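Local coordinates for esterase (Rhizomucor miehei CAU432, PDB 4WY8), which probably hydrolyses carboxylic esters as a carboxylesterase of the alpha/beta-hydrolase fold, at residues Val80-Val85 / Lys316-Glu321; Thr69-Leu74 / Glu106-Ala111. All blocks are in the same frame, centred on the assembly; numbering follows the deposited sequence.

Contact 1 (Val80-Val85 / Lys316-Glu321)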
loop_
_atom_site.group_PDB
_atom_site.type_symbol
_atom_site.label_atom_id
_atom_site.label_comp_id
_atom_site.label_asym_id
_atom_site.label_seq_id
_atom_site.Cartn_x
_atom_site.Cartn_y
_atom_site.Cartn_z
ATOM N N VAL A 80 -0.264 -0.860 -28.665
ATOM C CA VAL A 80 0.891 -0.194 -28.079
ATOM C C VAL A 80 0.717 -0.191 -26.555
ATOM O O VAL A 80 -0.292 0.288 -26.050
ATOM C CB VAL A 80 1.048 1.244 -28.611
ATOM C CG1 VAL A 80 2.328 1.875 -28.078
ATOM C CG2 VAL A 80 1.054 1.240 -30.138
ATOM N N LEU A 81 1.690 -0.733 -25.833
ATOM C CA LEU A 81 1.566 -0.899 -24.390
ATOM C C LEU A 81 2.530 0.009 -23.610
ATOM O O LEU A 81 3.570 0.420 -24.142
ATOM C CB LEU A 81 1.836 -2.358 -24.012
ATOM C CG LEU A 81 0.952 -3.387 -24.723
ATOM C CD1 LEU A 81 1.381 -4.796 -24.346
ATOM C CD2 LEU A 81 -0.534 -3.128 -24.432
ATOM N N PRO A 82 2.190 0.326 -22.344
ATOM C CA PRO A 82 3.223 0.994 -21.536
ATOM C C PRO A 82 4.401 0.056 -21.260
ATOM O O PRO A 82 4.223 -1.146 -21.053
ATOM C CB PRO A 82 2.501 1.373 -20.233
ATOM C CG PRO A 82 1.185 0.585 -20.230
ATOM C CD PRO A 82 0.867 0.287 -21.685
ATOM N N PRO A 83 5.617 0.600 -21.302
ATOM C CA PRO A 83 6.762 -0.262 -21.038
ATOM C C PRO A 83 7.213 -0.156 -19.591
ATOM O O PRO A 83 7.272 0.936 -19.020
ATOM C CB PRO A 83 7.825 0.269 -22.003
ATOM C CG PRO A 83 7.523 1.744 -22.096
ATOM C CD PRO A 83 6.022 1.916 -21.833
ATOM N N ILE A 84 7.450 -1.308 -18.983
ATOM C CA ILE A 84 8.033 -1.381 -17.666
ATOM C C ILE A 84 9.394 -2.021 -17.802
ATOM O O ILE A 84 9.492 -3.208 -18.102
ATOM C CB ILE A 84 7.168 -2.224 -16.716
ATOM C CG1 ILE A 84 5.770 -1.630 -16.588
ATOM C CG2 ILE A 84 7.823 -2.374 -15.330
ATOM C CD1 ILE A 84 4.829 -2.503 -15.756
ATOM N N VAL A 85 10.446 -1.251 -17.568
ATOM C CA VAL A 85 11.779 -1.798 -17.605
ATOM C C VAL A 85 12.127 -2.301 -16.212
ATOM O O VAL A 85 12.159 -1.539 -15.243
ATOM C CB VAL A 85 12.807 -0.757 -18.073
ATOM C CG1 VAL A 85 14.138 -1.432 -18.280
ATOM C CG2 VAL A 85 12.342 -0.115 -19.382
ATOM N N LYS A 316 -2.398 4.988 -12.046
ATOM C CA LYS A 316 -2.489 6.430 -11.773
ATOM C C LYS A 316 -1.337 7.223 -12.457
ATOM O O LYS A 316 -1.568 8.277 -13.061
ATOM C CB LYS A 316 -2.522 6.700 -10.266
ATOM C CG LYS A 316 -2.523 8.190 -9.898
ATOM C CD LYS A 316 -3.592 8.956 -10.695
ATOM C CE LYS A 316 -4.999 8.416 -10.409
ATOM N NZ LYS A 316 -5.517 8.783 -9.055
ATOM N N THR A 317 -0.106 6.719 -12.362
ATOM C CA THR A 317 1.041 7.353 -13.030
ATOM C C THR A 317 0.776 7.608 -14.535
ATOM O O THR A 317 0.963 8.726 -15.058
ATOM C CB THR A 317 2.309 6.480 -12.877
ATOM O OG1 THR A 317 2.568 6.232 -11.488
ATOM C CG2 THR A 317 3.503 7.159 -13.497
ATOM N N TRP A 318 0.318 6.567 -15.222
ATOM C CA TRP A 318 0.025 6.656 -16.654
ATOM C C TRP A 318 -1.135 7.613 -16.923
ATOM O O TRP A 318 -1.096 8.361 -17.897
ATOM C CB TRP A 318 -0.290 5.263 -17.215
ATOM C CG TRP A 318 0.889 4.333 -17.141
ATOM C CD1 TRP A 318 2.207 4.685 -17.193
ATOM C CD2 TRP A 318 0.862 2.898 -16.994
ATOM N NE1 TRP A 318 2.998 3.562 -17.098
ATOM C CE2 TRP A 318 2.200 2.461 -16.963
ATOM C CE3 TRP A 318 -0.164 1.949 -16.886
ATOM C CZ2 TRP A 318 2.538 1.105 -16.830
ATOM C CZ3 TRP A 318 0.178 0.610 -16.740
ATOM C CH2 TRP A 318 1.518 0.205 -16.715
ATOM N N LYS A 319 -2.133 7.640 -16.037
ATOM C CA LYS A 319 -3.218 8.611 -16.199
ATOM C C LYS A 319 -2.696 10.034 -16.115
ATOM O O LYS A 319 -3.149 10.899 -16.868
ATOM C CB LYS A 319 -4.329 8.417 -15.156
ATOM C CG LYS A 319 -5.302 7.277 -15.469
ATOM C CD LYS A 319 -6.388 7.119 -14.391
ATOM C CE LYS A 319 -7.073 5.754 -14.521
ATOM N NZ LYS A 319 -8.131 5.490 -13.485
ATOM N N LEU A 320 -1.740 10.291 -15.250
ATOM C CA LEU A 320 -1.167 11.582 -15.089
ATOM C C LEU A 320 -0.503 12.058 -16.350
ATOM O O LEU A 320 -0.556 13.207 -16.648
ATOM C CB LEU A 320 -0.159 11.606 -13.950
ATOM C CG LEU A 320 -0.717 11.456 -12.562
ATOM C CD1 LEU A 320 0.314 10.973 -11.597
ATOM C CD2 LEU A 320 -1.443 12.644 -12.010
ATOM N N GLU A 321 0.107 11.142 -17.074
ATOM C CA GLU A 321 0.830 11.431 -18.275
ATOM C C GLU A 321 -0.109 11.772 -19.432
ATOM O O GLU A 321 0.136 12.639 -20.224
ATOM C CB GLU A 321 1.603 10.195 -18.733
ATOM C CG GLU A 321 2.673 9.594 -17.843
ATOM C CD GLU A 321 3.569 10.601 -17.191
ATOM O OE1 GLU A 321 4.359 11.278 -17.875
ATOM O OE2 GLU A 321 3.497 10.659 -15.972
#
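Pro-82 lies over one face of the Trp-318 indole and forms a CH-pi contact, an example of how a proline ring can serve an aromatic plate as an apolar lid. Its CG stands 3.5 Å from the centroid of the six-membered ring and 10° off the normal, almost straight above the centre. CB comes down nearer the rim, 3.4 Å from Trp-318 CZ2. Ile-84 adds a second, looser touch, its CG1 reaching the edge of the indole near the ring plane, 4.2 Å from CZ2. The face and the edge of one benzo ring thus meet two residues of the same chain segment.

In the alpha/beta-hydrolase fold, helices pack on a largely parallel central sheet, and here helix 301-322 sends Trp-318 to Pro-82, just before strand 83-87. The indole gets there with CG anti to the carbonyl carbon (chi1 -64°), which directs the ring away from the helix and toward the strand. Farther out, NE1 makes a weak hydrogen bond to the carbonyl oxygen of Lys-157, and Val-159 of the adjacent strand 159-163 touches both Trp-318 and Ile-84. Backbone hydrogen bonds link Ala-114 with Pro-82 and Ile-84, and Val-159 with Pro-83, the prolines through their carbonyl oxygens. Next to Trp-318 on the helix, Thr-317 OG1 is hydrogen-bonded to Arg-252 NE and to the Trp-313 carbonyl oxygen one turn back.

Contact 2 (Thr69-Leu74 / Glu106-Ala111); sequences TITRPL and ELTVRA
Thr-71 holds OG1 between its backbone N and carbonyl carbon (chi1 49°), and Thr-108 holds OG1 anti to its own carbonyl carbon (chi1 -62°); these two rotations bring the two hydroxyl oxygens together across the gap between strand and helix. The setting is the helix-on-sheet packing of the alpha/beta-hydrolase fold, with helix 101-111 laid against strand 65-73. Their local axes approach to 7.0 Å and run 38° apart, close enough for short side chains to fill the interface.

Thr-71 OG1 and Thr-108 OG1 are 2.9 Å apart, within hydrogen-bonding distance, though the side chains themselves cross at about a right angle. Thr-108 OG1 is also hydrogen-bonded to the carbonyl oxygen of Val-104 one turn back in its helix, so this buried hydroxyl has a polar partner within the helix as well as a polar neighbour on the strand. Its methyl branch does the apolar work: CG2 lies 3.5 Å from Arg-72 CA, against the strand backbone itself. Val-115 of the neighbouring strand 114-118 touches both threonines, and Val-51 and Leu-53 pack on Thr-71 from strand 51-59.

The side chain of Arg-72 leaves its backbone on the side away from the helix, and its NH1 is hydrogen-bonded to the carbonyl oxygens of Gln-79 and Thr-76. On the helix, Arg-110 NE forms a salt bridge with Glu-106 OE1 (2.9 Å), and Arg-110 NH1 makes another with Asp-308. Pro-73 borders the threonine methyl at the end of the contact, its CD 3.9 Å from Thr-108 CG2 and its CG 3.7 Å from the Thr-108 carbonyl oxygen.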
loop_
_atom_site.group_PDB
_atom_site.type_symbol
_atom_site.label_atom_id
_atom_site.label_comp_id
_atom_site.label_asym_id
_atom_site.label_seq_id
_atom_site.Cartn_x
_atom_site.Cartn_y
_atom_site.Cartn_z
ATOM N N THR A 69 14.602 -9.538 -22.191
ATOM C CA THR A 69 13.471 -10.471 -22.270
ATOM C C THR A 69 12.184 -9.655 -22.156
ATOM O O THR A 69 11.932 -9.019 -21.137
ATOM C CB THR A 69 13.552 -11.552 -21.154
ATOM O OG1 THR A 69 14.833 -12.183 -21.204
ATOM C CG2 THR A 69 12.510 -12.606 -21.336
ATOM N N ILE A 70 11.379 -9.642 -23.210
ATOM C CA ILE A 70 10.179 -8.828 -23.232
ATOM C C ILE A 70 8.928 -9.680 -23.151
ATOM O O ILE A 70 8.675 -10.512 -24.032
ATOM C CB ILE A 70 10.116 -7.980 -24.500
ATOM C CG1 ILE A 70 11.444 -7.245 -24.693
ATOM C CG2 ILE A 70 8.921 -7.024 -24.442
ATOM C CD1 ILE A 70 11.556 -6.537 -26.015
ATOM N N THR A 71 8.115 -9.459 -22.120
ATOM C CA THR A 71 6.874 -10.225 -22.000
ATOM C C THR A 71 5.662 -9.303 -22.165
ATOM O O THR A 71 5.695 -8.162 -21.724
ATOM C CB THR A 71 6.804 -10.980 -20.631
ATOM O OG1 THR A 71 7.118 -10.076 -19.578
ATOM C CG2 THR A 71 7.812 -12.135 -20.581
ATOM N N ARG A 72 4.611 -9.769 -22.838
ATOM C CA ARG A 72 3.369 -8.992 -22.913
ATOM C C ARG A 72 2.142 -9.897 -22.837
ATOM O O ARG A 72 2.258 -11.092 -23.073
ATOM C CB ARG A 72 3.348 -8.101 -24.179
ATOM C CG ARG A 72 4.074 -8.616 -25.364
ATOM C CD ARG A 72 4.408 -7.506 -26.393
ATOM N NE ARG A 72 3.216 -6.895 -26.970
ATOM C CZ ARG A 72 3.102 -5.606 -27.279
ATOM N NH1 ARG A 72 1.969 -5.152 -27.810
ATOM N NH2 ARG A 72 4.115 -4.768 -27.059
ATOM N N PRO A 73 0.962 -9.328 -22.511
ATOM C CA PRO A 73 -0.216 -10.201 -22.469
ATOM C C PRO A 73 -0.499 -10.759 -23.862
ATOM O O PRO A 73 -0.093 -10.131 -24.849
ATOM C CB PRO A 73 -1.352 -9.270 -22.011
ATOM C CG PRO A 73 -0.684 -8.027 -21.477
ATOM C CD PRO A 73 0.619 -7.924 -22.222
ATOM N N LEU A 74 -1.112 -11.936 -23.933
ATOM C CA LEU A 74 -1.575 -12.494 -25.203
ATOM C C LEU A 74 -2.645 -11.588 -25.784
ATOM O O LEU A 74 -3.298 -10.844 -25.046
ATOM C CB LEU A 74 -2.124 -13.911 -25.002
ATOM C CG LEU A 74 -1.132 -14.978 -24.537
ATOM C CD1 LEU A 74 -1.843 -16.291 -24.337
ATOM C CD2 LEU A 74 -0.040 -15.141 -25.572
ATOM N N GLU A 106 3.143 -12.248 -13.763
ATOM C CA GLU A 106 1.977 -11.645 -13.074
ATOM C C GLU A 106 1.864 -10.131 -13.309
ATOM O O GLU A 106 0.789 -9.607 -13.560
ATOM C CB GLU A 106 2.038 -11.920 -11.563
ATOM C CG GLU A 106 1.669 -13.349 -11.157
ATOM C CD GLU A 106 0.191 -13.714 -11.380
ATOM O OE1 GLU A 106 -0.672 -12.810 -11.526
ATOM O OE2 GLU A 106 -0.111 -14.931 -11.386
ATOM N N LEU A 107 2.981 -9.430 -13.194
ATOM C CA LEU A 107 3.006 -7.992 -13.436
ATOM C C LEU A 107 2.570 -7.686 -14.876
ATOM O O LEU A 107 1.781 -6.788 -15.140
ATOM C CB LEU A 107 4.414 -7.461 -13.170
ATOM C CG LEU A 107 4.634 -5.951 -13.303
ATOM C CD1 LEU A 107 3.739 -5.111 -12.340
ATOM C CD2 LEU A 107 6.119 -5.628 -13.122
ATOM N N THR A 108 3.098 -8.465 -15.803
ATOM C CA THR A 108 2.752 -8.351 -17.206
ATOM C C THR A 108 1.257 -8.419 -17.414
ATOM O O THR A 108 0.684 -7.513 -18.045
ATOM C CB THR A 108 3.410 -9.459 -18.041
ATOM O OG1 THR A 108 4.844 -9.340 -17.968
ATOM C CG2 THR A 108 2.925 -9.377 -19.490
ATOM N N VAL A 109 0.597 -9.460 -16.896
ATOM C CA VAL A 109 -0.835 -9.551 -17.227
ATOM C C VAL A 109 -1.717 -8.673 -16.350
ATOM O O VAL A 109 -2.799 -8.240 -16.781
ATOM C CB VAL A 109 -1.369 -10.999 -17.140
ATOM C CG1 VAL A 109 -0.556 -11.912 -18.078
ATOM C CG2 VAL A 109 -1.278 -11.511 -15.709
ATOM N N ARG A 110 -1.274 -8.365 -15.137
ATOM C CA ARG A 110 -2.097 -7.510 -14.285
ATOM C C ARG A 110 -2.021 -6.056 -14.749
ATOM O O ARG A 110 -3.010 -5.360 -14.742
ATOM C CB ARG A 110 -1.685 -7.624 -12.823
ATOM C CG ARG A 110 -2.002 -8.987 -12.208
ATOM C CD ARG A 110 -1.647 -8.998 -10.729
ATOM N NE ARG A 110 -1.466 -10.350 -10.201
ATOM C CZ ARG A 110 -1.594 -10.677 -8.915
ATOM N NH1 ARG A 110 -1.924 -9.746 -8.019
ATOM N NH2 ARG A 110 -1.374 -11.930 -8.524
ATOM N N ALA A 111 -0.846 -5.605 -15.163
ATOM C CA ALA A 111 -0.690 -4.219 -15.594
ATOM C C ALA A 111 -1.050 -4.060 -17.065
ATOM O O ALA A 111 -1.248 -2.944 -17.536
ATOM C CB ALA A 111 0.745 -3.736 -15.346
#

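The centres of contacts 1 and 2 lie about 13 Å apart, on the same side of the chain's centre, and both reach the one mixed sheet. Along the chain their segments alternate: 69-74, 80-85, 106-111 and finally 316-321, so the C-terminal helix returns to a region built from the early part of the sequence. Strand 114-118 sits between strands 65-73 and 83-87 in the sheet and borders both contacts. They also meet directly, with Leu-81 CD1 3.5 Å from Arg-72 CZ and Trp-318 CZ3 3.9 Å from the Ala-111 carbonyl oxygen. Helices 101-111 and 301-322 therefore pack together as well as on the sheet, joining distant parts of the chain.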